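Local coordinates for protein lysine-sensitive aspartokinase 3 (Escherichia coli, PDB 2J0W) that catalyses the ATP-dependent phosphorylation of L-aspartate to 4-phospho-L-aspartate, the first step of lysine biosynthesis, under allosteric feedback inhibition by lysine, at residues S41-L51 / K63-I74; E119-L130 / L178-G186. All coordinates share one frame; numbering follows the deposited sequence.

Contact 1. Residues S41-L51 / K63-I74. With ASP (aspartic acid), chain B.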
loop_
_atom_site.group_PDB
_atom_site.type_symbol
_atom_site.label_atom_id
_atom_site.label_comp_id
_atom_site.label_asym_id
_atom_site.label_seq_id
_atom_site.Cartn_x
_atom_site.Cartn_y
_atom_site.Cartn_z
ATOM N N SER A 41 -17.848 -24.417 -27.055
ATOM C CA SER A 41 -18.723 -23.494 -27.765
ATOM C C SER A 41 -19.448 -22.536 -26.820
ATOM O O SER A 41 -19.752 -22.880 -25.681
ATOM C CB SER A 41 -19.731 -24.281 -28.595
ATOM O OG SER A 41 -19.047 -25.137 -29.496
ATOM N N ALA A 42 -19.708 -21.326 -27.305
ATOM C CA ALA A 42 -20.384 -20.299 -26.522
ATOM C C ALA A 42 -21.525 -20.892 -25.714
ATOM O O ALA A 42 -22.288 -21.705 -26.236
ATOM C CB ALA A 42 -20.914 -19.222 -27.443
ATOM N N GLY A 43 -21.625 -20.499 -24.443
ATOM C CA GLY A 43 -22.692 -20.983 -23.576
ATOM C C GLY A 43 -22.492 -22.325 -22.879
ATOM O O GLY A 43 -23.025 -22.543 -21.790
ATOM N N ILE A 44 -21.735 -23.229 -23.493
ATOM C CA ILE A 44 -21.513 -24.540 -22.902
ATOM C C ILE A 44 -20.971 -24.489 -21.477
ATOM O O ILE A 44 -21.574 -25.045 -20.560
ATOM C CB ILE A 44 -20.566 -25.408 -23.782
ATOM C CG1 ILE A 44 -21.288 -25.809 -25.066
ATOM C CG2 ILE A 44 -20.167 -26.685 -23.052
ATOM C CD1 ILE A 44 -22.581 -26.602 -24.813
ATOM N N THR A 45 -19.848 -23.812 -21.276
ATOM C CA THR A 45 -19.257 -23.753 -19.946
ATOM C C THR A 45 -20.206 -23.230 -18.877
ATOM O O THR A 45 -20.245 -23.786 -17.778
ATOM C CB THR A 45 -17.941 -22.937 -19.952
ATOM O OG1 THR A 45 -16.973 -23.624 -20.757
ATOM C CG2 THR A 45 -17.378 -22.795 -18.531
ATOM N N ASN A 46 -20.968 -22.176 -19.178
ATOM C CA ASN A 46 -21.914 -21.646 -18.187
ATOM C C ASN A 46 -22.995 -22.697 -17.894
ATOM O O ASN A 46 -23.394 -22.897 -16.746
ATOM C CB ASN A 46 -22.608 -20.363 -18.666
ATOM C CG ASN A 46 -21.641 -19.208 -18.907
ATOM O OD1 ASN A 46 -20.620 -19.060 -18.228
ATOM N ND2 ASN A 46 -21.983 -18.366 -19.872
ATOM N N LEU A 47 -23.477 -23.366 -18.930
ATOM C CA LEU A 47 -24.497 -24.379 -18.705
ATOM C C LEU A 47 -23.907 -25.447 -17.788
ATOM O O LEU A 47 -24.485 -25.776 -16.741
ATOM C CB LEU A 47 -24.952 -24.982 -20.039
ATOM C CG LEU A 47 -25.900 -24.041 -20.801
ATOM C CD1 LEU A 47 -26.181 -24.555 -22.218
ATOM C CD2 LEU A 47 -27.197 -23.910 -20.002
ATOM N N LEU A 48 -22.736 -25.947 -18.176
ATOM C CA LEU A 48 -22.025 -26.974 -17.419
ATOM C C LEU A 48 -21.758 -26.566 -15.979
ATOM O O LEU A 48 -21.855 -27.392 -15.069
ATOM C CB LEU A 48 -20.707 -27.322 -18.108
ATOM C CG LEU A 48 -20.905 -28.134 -19.390
ATOM C CD1 LEU A 48 -19.572 -28.413 -20.037
ATOM C CD2 LEU A 48 -21.624 -29.449 -19.057
ATOM N N VAL A 49 -21.431 -25.298 -15.764
ATOM C CA VAL A 49 -21.170 -24.828 -14.414
ATOM C C VAL A 49 -22.474 -24.789 -13.611
ATOM O O VAL A 49 -22.495 -25.125 -12.426
ATOM C CB VAL A 49 -20.510 -23.428 -14.435
ATOM C CG1 VAL A 49 -20.619 -22.765 -13.060
ATOM C CG2 VAL A 49 -19.047 -23.563 -14.841
ATOM N N ALA A 50 -23.566 -24.397 -14.250
ATOM C CA ALA A 50 -24.836 -24.341 -13.542
ATOM C C ALA A 50 -25.246 -25.749 -13.112
ATOM O O ALA A 50 -25.892 -25.924 -12.077
ATOM C CB ALA A 50 -25.901 -23.740 -14.425
ATOM N N LEU A 51 -24.872 -26.748 -13.913
ATOM C CA LEU A 51 -25.202 -28.134 -13.599
ATOM C C LEU A 51 -24.330 -28.703 -12.476
ATOM O O LEU A 51 -24.781 -29.545 -11.697
ATOM C CB LEU A 51 -25.065 -28.995 -14.838
ATOM C CG LEU A 51 -26.154 -28.818 -15.889
ATOM C CD1 LEU A 51 -25.739 -29.538 -17.167
ATOM C CD2 LEU A 51 -27.472 -29.366 -15.353
ATOM N N LYS A 63 -31.118 -27.678 -18.881
ATOM C CA LYS A 63 -29.706 -27.429 -19.148
ATOM C C LYS A 63 -29.087 -28.507 -20.027
ATOM O O LYS A 63 -28.357 -28.202 -20.975
ATOM C CB LYS A 63 -28.915 -27.341 -17.846
ATOM C CG LYS A 63 -29.462 -26.367 -16.844
ATOM C CD LYS A 63 -29.286 -24.913 -17.242
ATOM C CE LYS A 63 -29.557 -24.057 -16.002
ATOM N NZ LYS A 63 -29.552 -22.607 -16.249
ATOM N N LEU A 64 -29.372 -29.767 -19.717
ATOM C CA LEU A 64 -28.811 -30.857 -20.500
ATOM C C LEU A 64 -29.296 -30.784 -21.933
ATOM O O LEU A 64 -28.589 -31.184 -22.859
ATOM C CB LEU A 64 -29.181 -32.204 -19.880
ATOM C CG LEU A 64 -28.666 -32.381 -18.441
ATOM C CD1 LEU A 64 -29.298 -33.601 -17.811
ATOM C CD2 LEU A 64 -27.147 -32.503 -18.441
ATOM N N ASP A 65 -30.498 -30.262 -22.136
ATOM C CA ASP A 65 -31.008 -30.171 -23.488
ATOM C C ASP A 65 -30.394 -28.998 -24.227
ATOM O O ASP A 65 -30.088 -29.084 -25.423
ATOM C CB ASP A 65 -32.524 -30.053 -23.490
ATOM C CG ASP A 65 -33.199 -31.349 -23.883
ATOM O OD1 ASP A 65 -32.737 -31.996 -24.852
ATOM O OD2 ASP A 65 -34.197 -31.716 -23.230
ATOM N N ALA A 66 -30.221 -27.890 -23.521
ATOM C CA ALA A 66 -29.609 -26.736 -24.149
ATOM C C ALA A 66 -28.190 -27.187 -24.546
ATOM O O ALA A 66 -27.658 -26.786 -25.579
ATOM C CB ALA A 66 -29.571 -25.551 -23.164
ATOM N N ILE A 67 -27.586 -28.046 -23.733
ATOM C CA ILE A 67 -26.254 -28.542 -24.044
ATOM C C ILE A 67 -26.293 -29.476 -25.257
ATOM O O ILE A 67 -25.472 -29.342 -26.170
ATOM C CB ILE A 67 -25.630 -29.272 -22.829
ATOM C CG1 ILE A 67 -25.270 -28.236 -21.762
ATOM C CG2 ILE A 67 -24.405 -30.082 -23.257
ATOM C CD1 ILE A 67 -24.636 -28.830 -20.535
ATOM N N ARG A 68 -27.239 -30.413 -25.279
ATOM C CA ARG A 68 -27.337 -31.317 -26.424
ATOM C C ARG A 68 -27.691 -30.574 -27.719
ATOM O O ARG A 68 -27.156 -30.893 -28.787
ATOM C CB ARG A 68 -28.376 -32.417 -26.184
ATOM C CG ARG A 68 -28.794 -33.110 -27.481
ATOM C CD ARG A 68 -29.845 -34.184 -27.297
ATOM N NE ARG A 68 -29.247 -35.489 -27.040
ATOM C CZ ARG A 68 -28.857 -35.913 -25.843
ATOM N NH1 ARG A 68 -29.007 -35.132 -24.781
ATOM N NH2 ARG A 68 -28.315 -37.117 -25.706
ATOM N N ASN A 69 -28.589 -29.595 -27.645
ATOM C CA ASN A 69 -28.942 -28.870 -28.855
ATOM C C ASN A 69 -27.683 -28.311 -29.517
ATOM O O ASN A 69 -27.322 -28.722 -30.620
ATOM C CB ASN A 69 -29.925 -27.738 -28.550
ATOM C CG ASN A 69 -31.335 -28.242 -28.230
ATOM O OD1 ASN A 69 -32.178 -27.478 -27.754
ATOM N ND2 ASN A 69 -31.597 -29.526 -28.495
ATOM N N ILE A 70 -27.010 -27.393 -28.830
ATOM C CA ILE A 70 -25.792 -26.761 -29.342
ATOM C C ILE A 70 -24.837 -27.724 -30.060
ATOM O O ILE A 70 -24.261 -27.385 -31.096
ATOM C CB ILE A 70 -25.028 -26.033 -28.191
ATOM C CG1 ILE A 70 -25.790 -24.768 -27.795
ATOM C CG2 ILE A 70 -23.611 -25.684 -28.620
ATOM C CD1 ILE A 70 -25.262 -24.111 -26.545
ATOM N N GLN A 71 -24.683 -28.922 -29.508
ATOM C CA GLN A 71 -23.800 -29.929 -30.085
ATOM C C GLN A 71 -24.371 -30.538 -31.352
ATOM O O GLN A 71 -23.628 -30.863 -32.277
ATOM C CB GLN A 71 -23.533 -31.053 -29.079
ATOM C CG GLN A 71 -22.935 -30.578 -27.785
ATOM C CD GLN A 71 -21.762 -29.663 -28.007
ATOM O OE1 GLN A 71 -20.873 -29.961 -28.797
ATOM N NE2 GLN A 71 -21.748 -28.537 -27.308
ATOM N N PHE A 72 -25.686 -30.719 -31.397
ATOM C CA PHE A 72 -26.282 -31.307 -32.585
ATOM C C PHE A 72 -26.438 -30.296 -33.716
ATOM O O PHE A 72 -26.465 -30.669 -34.884
ATOM C CB PHE A 72 -27.609 -31.989 -32.235
ATOM C CG PHE A 72 -27.434 -33.389 -31.697
ATOM C CD1 PHE A 72 -26.687 -33.616 -30.545
ATOM C CD2 PHE A 72 -27.975 -34.483 -32.366
ATOM C CE1 PHE A 72 -26.476 -34.911 -30.067
ATOM C CE2 PHE A 72 -27.770 -35.784 -31.893
ATOM C CZ PHE A 72 -27.017 -35.994 -30.739
ATOM N N ALA A 73 -26.508 -29.014 -33.379
ATOM C CA ALA A 73 -26.625 -27.993 -34.409
ATOM C C ALA A 73 -25.442 -28.175 -35.350
ATOM O O ALA A 73 -25.561 -28.010 -36.568
ATOM C CB ALA A 73 -26.582 -26.611 -33.788
ATOM N N ILE A 74 -24.298 -28.521 -34.762
ATOM C CA ILE A 74 -23.054 -28.736 -35.494
ATOM C C ILE A 74 -22.998 -30.124 -36.112
ATOM O O ILE A 74 -22.621 -30.287 -37.270
ATOM C CB ILE A 74 -21.861 -28.621 -34.554
ATOM C CG1 ILE A 74 -21.771 -27.204 -33.993
ATOM C CG2 ILE A 74 -20.599 -29.045 -35.281
ATOM C CD1 ILE A 74 -20.928 -27.124 -32.756
HETATM N N ASP B . -14.256 -22.592 -21.559
HETATM C CA ASP B . -13.781 -21.846 -20.396
HETATM C C ASP B . -14.821 -20.738 -20.124
HETATM O O ASP B . -15.900 -20.767 -20.765
HETATM C CB ASP B . -12.346 -21.302 -20.675
HETATM C CG ASP B . -12.207 -20.210 -21.758
HETATM O OD1 ASP B . -13.257 -19.810 -22.351
HETATM O OD2 ASP B . -11.041 -19.743 -22.027
HETATM O OXT ASP B . -14.525 -19.817 -19.287
#

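Contact 2. Residues E119-L130 / L178-G186. With ASP (aspartic acid), chain B.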
loop_
_atom_site.group_PDB
_atom_site.type_symbol
_atom_site.label_atom_id
_atom_site.label_comp_id
_atom_site.label_asym_id
_atom_site.label_seq_id
_atom_site.Cartn_x
_atom_site.Cartn_y
_atom_site.Cartn_z
ATOM N N GLU A 119 -14.890 -28.398 -23.634
ATOM C CA GLU A 119 -13.788 -28.357 -24.589
ATOM C C GLU A 119 -13.540 -29.745 -25.195
ATOM O O GLU A 119 -12.938 -29.865 -26.256
ATOM C CB GLU A 119 -12.503 -27.832 -23.941
ATOM C CG GLU A 119 -12.641 -27.273 -22.523
ATOM C CD GLU A 119 -13.522 -26.047 -22.415
ATOM O OE1 GLU A 119 -14.557 -26.131 -21.731
ATOM O OE2 GLU A 119 -13.184 -25.002 -23.000
ATOM N N LEU A 120 -13.996 -30.803 -24.539
ATOM C CA LEU A 120 -13.814 -32.120 -25.136
ATOM C C LEU A 120 -14.728 -32.237 -26.357
ATOM O O LEU A 120 -14.282 -32.613 -27.442
ATOM C CB LEU A 120 -14.118 -33.237 -24.129
ATOM C CG LEU A 120 -12.975 -33.505 -23.134
ATOM C CD1 LEU A 120 -13.379 -34.541 -22.109
ATOM C CD2 LEU A 120 -11.745 -33.977 -23.891
ATOM N N MET A 121 -16.002 -31.893 -26.195
ATOM C CA MET A 121 -16.935 -31.979 -27.316
ATOM C C MET A 121 -16.573 -31.027 -28.451
ATOM O O MET A 121 -16.634 -31.406 -29.607
ATOM C CB MET A 121 -18.378 -31.715 -26.852
ATOM C CG MET A 121 -18.929 -32.822 -25.971
ATOM S SD MET A 121 -20.387 -32.318 -25.064
ATOM C CE MET A 121 -21.631 -32.809 -26.182
ATOM N N SER A 122 -16.181 -29.801 -28.131
ATOM C CA SER A 122 -15.827 -28.851 -29.180
ATOM C C SER A 122 -14.630 -29.312 -30.017
ATOM O O SER A 122 -14.696 -29.274 -31.234
ATOM C CB SER A 122 -15.548 -27.464 -28.588
ATOM O OG SER A 122 -14.355 -27.458 -27.822
ATOM N N THR A 123 -13.545 -29.756 -29.384
ATOM C CA THR A 123 -12.378 -30.203 -30.151
ATOM C C THR A 123 -12.658 -31.455 -30.982
ATOM O O THR A 123 -12.047 -31.645 -32.026
ATOM C CB THR A 123 -11.150 -30.494 -29.260
ATOM O OG1 THR A 123 -11.509 -31.423 -28.235
ATOM C CG2 THR A 123 -10.633 -29.227 -28.641
ATOM N N LEU A 124 -13.562 -32.315 -30.522
ATOM C CA LEU A 124 -13.886 -33.518 -31.286
ATOM C C LEU A 124 -14.580 -33.142 -32.583
ATOM O O LEU A 124 -14.306 -33.713 -33.636
ATOM C CB LEU A 124 -14.805 -34.438 -30.499
ATOM C CG LEU A 124 -14.106 -35.357 -29.509
ATOM C CD1 LEU A 124 -15.115 -36.303 -28.882
ATOM C CD2 LEU A 124 -13.033 -36.135 -30.238
ATOM N N LEU A 125 -15.482 -32.175 -32.502
ATOM C CA LEU A 125 -16.206 -31.750 -33.675
ATOM C C LEU A 125 -15.290 -31.006 -34.630
ATOM O O LEU A 125 -15.305 -31.253 -35.838
ATOM C CB LEU A 125 -17.392 -30.867 -33.276
ATOM C CG LEU A 125 -18.430 -31.546 -32.369
ATOM C CD1 LEU A 125 -19.561 -30.582 -32.070
ATOM C CD2 LEU A 125 -18.965 -32.815 -33.039
ATOM N N PHE A 126 -14.475 -30.107 -34.102
ATOM C CA PHE A 126 -13.598 -29.354 -34.974
ATOM C C PHE A 126 -12.755 -30.276 -35.853
ATOM O O PHE A 126 -12.641 -30.034 -37.057
ATOM C CB PHE A 126 -12.692 -28.418 -34.175
ATOM C CG PHE A 126 -12.101 -27.308 -35.002
ATOM C CD1 PHE A 126 -12.905 -26.279 -35.479
ATOM C CD2 PHE A 126 -10.749 -27.305 -35.333
ATOM C CE1 PHE A 126 -12.378 -25.266 -36.273
ATOM C CE2 PHE A 126 -10.212 -26.300 -36.127
ATOM C CZ PHE A 126 -11.028 -25.279 -36.598
ATOM N N VAL A 127 -12.174 -31.333 -35.281
ATOM C CA VAL A 127 -11.357 -32.231 -36.093
ATOM C C VAL A 127 -12.186 -32.749 -37.252
ATOM O O VAL A 127 -11.690 -32.873 -38.375
ATOM C CB VAL A 127 -10.802 -33.436 -35.292
ATOM C CG1 VAL A 127 -10.050 -32.941 -34.088
ATOM C CG2 VAL A 127 -11.916 -34.375 -34.883
ATOM N N GLU A 128 -13.459 -33.029 -36.975
ATOM C CA GLU A 128 -14.372 -33.525 -37.993
ATOM C C GLU A 128 -14.625 -32.475 -39.059
ATOM O O GLU A 128 -14.744 -32.796 -40.242
ATOM C CB GLU A 128 -15.691 -33.959 -37.364
ATOM C CG GLU A 128 -15.579 -35.269 -36.616
ATOM C CD GLU A 128 -14.837 -36.323 -37.421
ATOM O OE1 GLU A 128 -15.305 -36.676 -38.527
ATOM O OE2 GLU A 128 -13.777 -36.788 -36.949
ATOM N N ILE A 129 -14.712 -31.215 -38.649
ATOM C CA ILE A 129 -14.921 -30.161 -39.616
ATOM C C ILE A 129 -13.676 -30.011 -40.488
ATOM O O ILE A 129 -13.764 -29.579 -41.639
ATOM C CB ILE A 129 -15.238 -28.832 -38.922
ATOM C CG1 ILE A 129 -16.740 -28.741 -38.674
ATOM C CG2 ILE A 129 -14.780 -27.673 -39.766
ATOM C CD1 ILE A 129 -17.205 -27.365 -38.264
ATOM N N LEU A 130 -12.523 -30.384 -39.943
ATOM C CA LEU A 130 -11.271 -30.281 -40.680
ATOM C C LEU A 130 -11.046 -31.455 -41.620
ATOM O O LEU A 130 -10.493 -31.280 -42.709
ATOM C CB LEU A 130 -10.087 -30.153 -39.721
ATOM C CG LEU A 130 -9.998 -28.846 -38.937
ATOM C CD1 LEU A 130 -8.670 -28.782 -38.214
ATOM C CD2 LEU A 130 -10.121 -27.672 -39.882
ATOM N N LEU A 178 -1.440 -32.105 -38.212
ATOM C CA LEU A 178 -2.147 -31.137 -37.396
ATOM C C LEU A 178 -2.675 -31.733 -36.108
ATOM O O LEU A 178 -3.036 -32.913 -36.044
ATOM C CB LEU A 178 -3.294 -30.529 -38.194
ATOM C CG LEU A 178 -3.554 -29.079 -37.826
ATOM C CD1 LEU A 178 -2.244 -28.300 -37.923
ATOM C CD2 LEU A 178 -4.608 -28.496 -38.757
ATOM N N VAL A 179 -2.730 -30.894 -35.079
ATOM C CA VAL A 179 -3.186 -31.331 -33.774
ATOM C C VAL A 179 -4.168 -30.366 -33.140
ATOM O O VAL A 179 -3.888 -29.190 -32.961
ATOM C CB VAL A 179 -1.997 -31.530 -32.847
ATOM C CG1 VAL A 179 -2.468 -31.996 -31.476
ATOM C CG2 VAL A 179 -1.051 -32.540 -33.472
ATOM N N ILE A 180 -5.337 -30.884 -32.811
ATOM C CA ILE A 180 -6.375 -30.085 -32.194
ATOM C C ILE A 180 -6.521 -30.581 -30.760
ATOM O O ILE A 180 -6.684 -31.787 -30.521
ATOM C CB ILE A 180 -7.701 -30.250 -32.961
ATOM C CG1 ILE A 180 -7.441 -29.999 -34.446
ATOM C CG2 ILE A 180 -8.758 -29.289 -32.432
ATOM C CD1 ILE A 180 -6.641 -28.752 -34.706
ATOM N N THR A 181 -6.433 -29.661 -29.805
ATOM C CA THR A 181 -6.567 -30.038 -28.409
ATOM C C THR A 181 -7.372 -28.983 -27.648
ATOM O O THR A 181 -7.799 -27.975 -28.232
ATOM C CB THR A 181 -5.182 -30.264 -27.762
ATOM O OG1 THR A 181 -5.368 -30.809 -26.455
ATOM C CG2 THR A 181 -4.365 -28.950 -27.683
ATOM N N GLN A 182 -7.569 -29.194 -26.351
ATOM C CA GLN A 182 -8.372 -28.261 -25.557
ATOM C C GLN A 182 -7.670 -27.396 -24.522
ATOM O O GLN A 182 -6.786 -27.851 -23.802
ATOM C CB GLN A 182 -9.502 -29.036 -24.872
ATOM C CG GLN A 182 -9.073 -30.345 -24.233
ATOM C CD GLN A 182 -8.712 -31.420 -25.239
ATOM O OE1 GLN A 182 -7.853 -32.264 -24.972
ATOM N NE2 GLN A 182 -9.369 -31.406 -26.394
ATOM N N GLY A 183 -8.067 -26.135 -24.439
ATOM C CA GLY A 183 -7.462 -25.272 -23.443
ATOM C C GLY A 183 -8.322 -25.337 -22.195
ATOM O O GLY A 183 -9.319 -26.066 -22.180
ATOM N N PHE A 184 -7.934 -24.603 -21.152
ATOM C CA PHE A 184 -8.696 -24.537 -19.902
ATOM C C PHE A 184 -8.598 -25.742 -18.949
ATOM O O PHE A 184 -8.748 -25.579 -17.728
ATOM C CB PHE A 184 -10.163 -24.267 -20.243
ATOM C CG PHE A 184 -11.081 -24.236 -19.061
ATOM C CD1 PHE A 184 -10.857 -23.349 -18.011
ATOM C CD2 PHE A 184 -12.249 -25.001 -19.056
ATOM C CE1 PHE A 184 -11.794 -23.205 -16.973
ATOM C CE2 PHE A 184 -13.203 -24.869 -18.019
ATOM C CZ PHE A 184 -12.975 -23.966 -16.978
ATOM N N ILE A 185 -8.350 -26.936 -19.486
ATOM C CA ILE A 185 -8.274 -28.123 -18.643
ATOM C C ILE A 185 -6.899 -28.759 -18.468
ATOM O O ILE A 185 -5.983 -28.549 -19.267
ATOM C CB ILE A 185 -9.214 -29.231 -19.137
ATOM C CG1 ILE A 185 -8.720 -29.782 -20.476
ATOM C CG2 ILE A 185 -10.617 -28.680 -19.289
ATOM C CD1 ILE A 185 -9.552 -30.947 -20.993
ATOM N N GLY A 186 -6.781 -29.548 -17.403
ATOM C CA GLY A 186 -5.542 -30.237 -17.111
ATOM C C GLY A 186 -5.828 -31.440 -16.237
ATOM O O GLY A 186 -6.988 -31.777 -16.014
HETATM N N ASP B . -14.256 -22.592 -21.559
HETATM C CA ASP B . -13.781 -21.846 -20.396
HETATM C C ASP B . -14.821 -20.738 -20.124
HETATM O O ASP B . -15.900 -20.767 -20.765
HETATM C CB ASP B . -12.346 -21.302 -20.675
HETATM C CG ASP B . -12.207 -20.210 -21.758
HETATM O OD1 ASP B . -13.257 -19.810 -22.351
HETATM O OD2 ASP B . -11.041 -19.743 -22.027
HETATM O OXT ASP B . -14.525 -19.817 -19.287
#

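Contact 1. Residues S41-L51 / K63-I74
A near-antiparallel helix pair in the amino acid kinase domain joins 41-51 to 63-74, the two axes passing 9.6 Å apart at 154°, with Ile67 as a knob in a hole of the other helix. Its side chain sits among Ile44, Leu47, Leu48 and Leu51. Its CD1 meets Leu48 CD2 at 3.4 Å, the two side chains crossing at about a right angle, and faces Leu51 CD1 tip to tip at 3.6 Å. CG1 of Ile67 lies alongside Leu47 CB at 3.7 Å, the two chains running past each other in opposite directions. Of the two methyls of Leu47, CD1 rests on Ala66 CB and CD2 touches Lys63 CD. Lys63 bends at its second torsion (chi2 -71°), which lays its methylenes over Leu51, with CB 3.5 Å from Leu51 CD2, and brings CE against Ala50. At the other end Ile44 CD1 packs on Ile70 CD1 at 4.0 Å and approaches the amide nitrogen of Gln71, NE2, at 3.3 Å. No hydrogen bond crosses between the segments, so the interface rests on apolar packing. Gly43, the third residue of a type II turn from Ser41 to Ile44, is the N-cap of helix 44-51. Thr45, whose side chain leaves the helix away from 63-74, accepts a hydrogen bond at OG1 from the amino N of the bound aspartate, 3.0 Å away. One helix therefore offers one face to its neighbour and another to the substrate. Around the pair, helix 108-131 meets Leu48, Val49 and Gln71, helix 82-102 packs on Leu64 and Ile67, and Ser41 OG is hydrogen-bonded to Val14 O in a loop.

Contact 2. Residues E119-L130 / L178-G186
Glu119 and Phe184 meet at the substrate end of a helix-on-sheet contact, where helix 119-130 runs nearly antiparallel to strand 178-182, at 165° and 7.7 Å between axes. The carboxylate and the ring are turned 64° apart, with Glu119 OE1 3.7 Å from Phe184 CD2. Glu119 OE2 accepts a hydrogen bond of 3.0 Å from the amino N of the bound aspartate, while the ring of Phe184 lies with one face under the ligand, whose CA stands 3.7 Å above the ring centre. The Phe184 chi1 of 177° sets CG opposite the backbone N and swings the ring out under the substrate. Replacing this ring with the methyl of an alanine is likely to leave the aspartate without the flat surface beneath its CA and CB and to open a gap beside the Glu119 carboxylate. Packing is tightest where the backbones converge: Glu119 CB touches Gln182 CB at 3.4 Å. Next to it, the amide of Gln182 reaches Thr123, whose OG1 is hydrogen-bonded to Trp139 NE1; Gln182 OE1 is held by Val142 N. The far end is looser and wholly apolar, yet still buried rather than open to solvent. There Ile180 is the central residue, its CB 3.7 Å from Val127 CG1, its CG2 4.0 Å from Phe126 CD2, and its CD1 tip to tip with Leu130 CD1 at 4.1 Å. The strand is flanked in the sheet by 33-38 and 137-139, while helix 17-27 packs against Phe126 and Leu130.

Both contacts belong to the amino acid kinase domain and converge on the same aspartate, whose amino group is bound by Thr45 of contact 1 and Glu119 of contact 2; Arg198, Gly199 and Ser201 supply further hydrogen bonds. Contact 2 is core, all of its touching residues being buried, and joins a helix to the central sheet. Contact 1 is only partly buried, half of its touching residues being so, and joins helix to helix. Chemistry follows place: contact 1 is aliphatic between its helices, whereas contact 2 mixes apolar packing with buried polar groups. They abut directly, with Ile74 CG2 3.7 Å from Leu125 CD1.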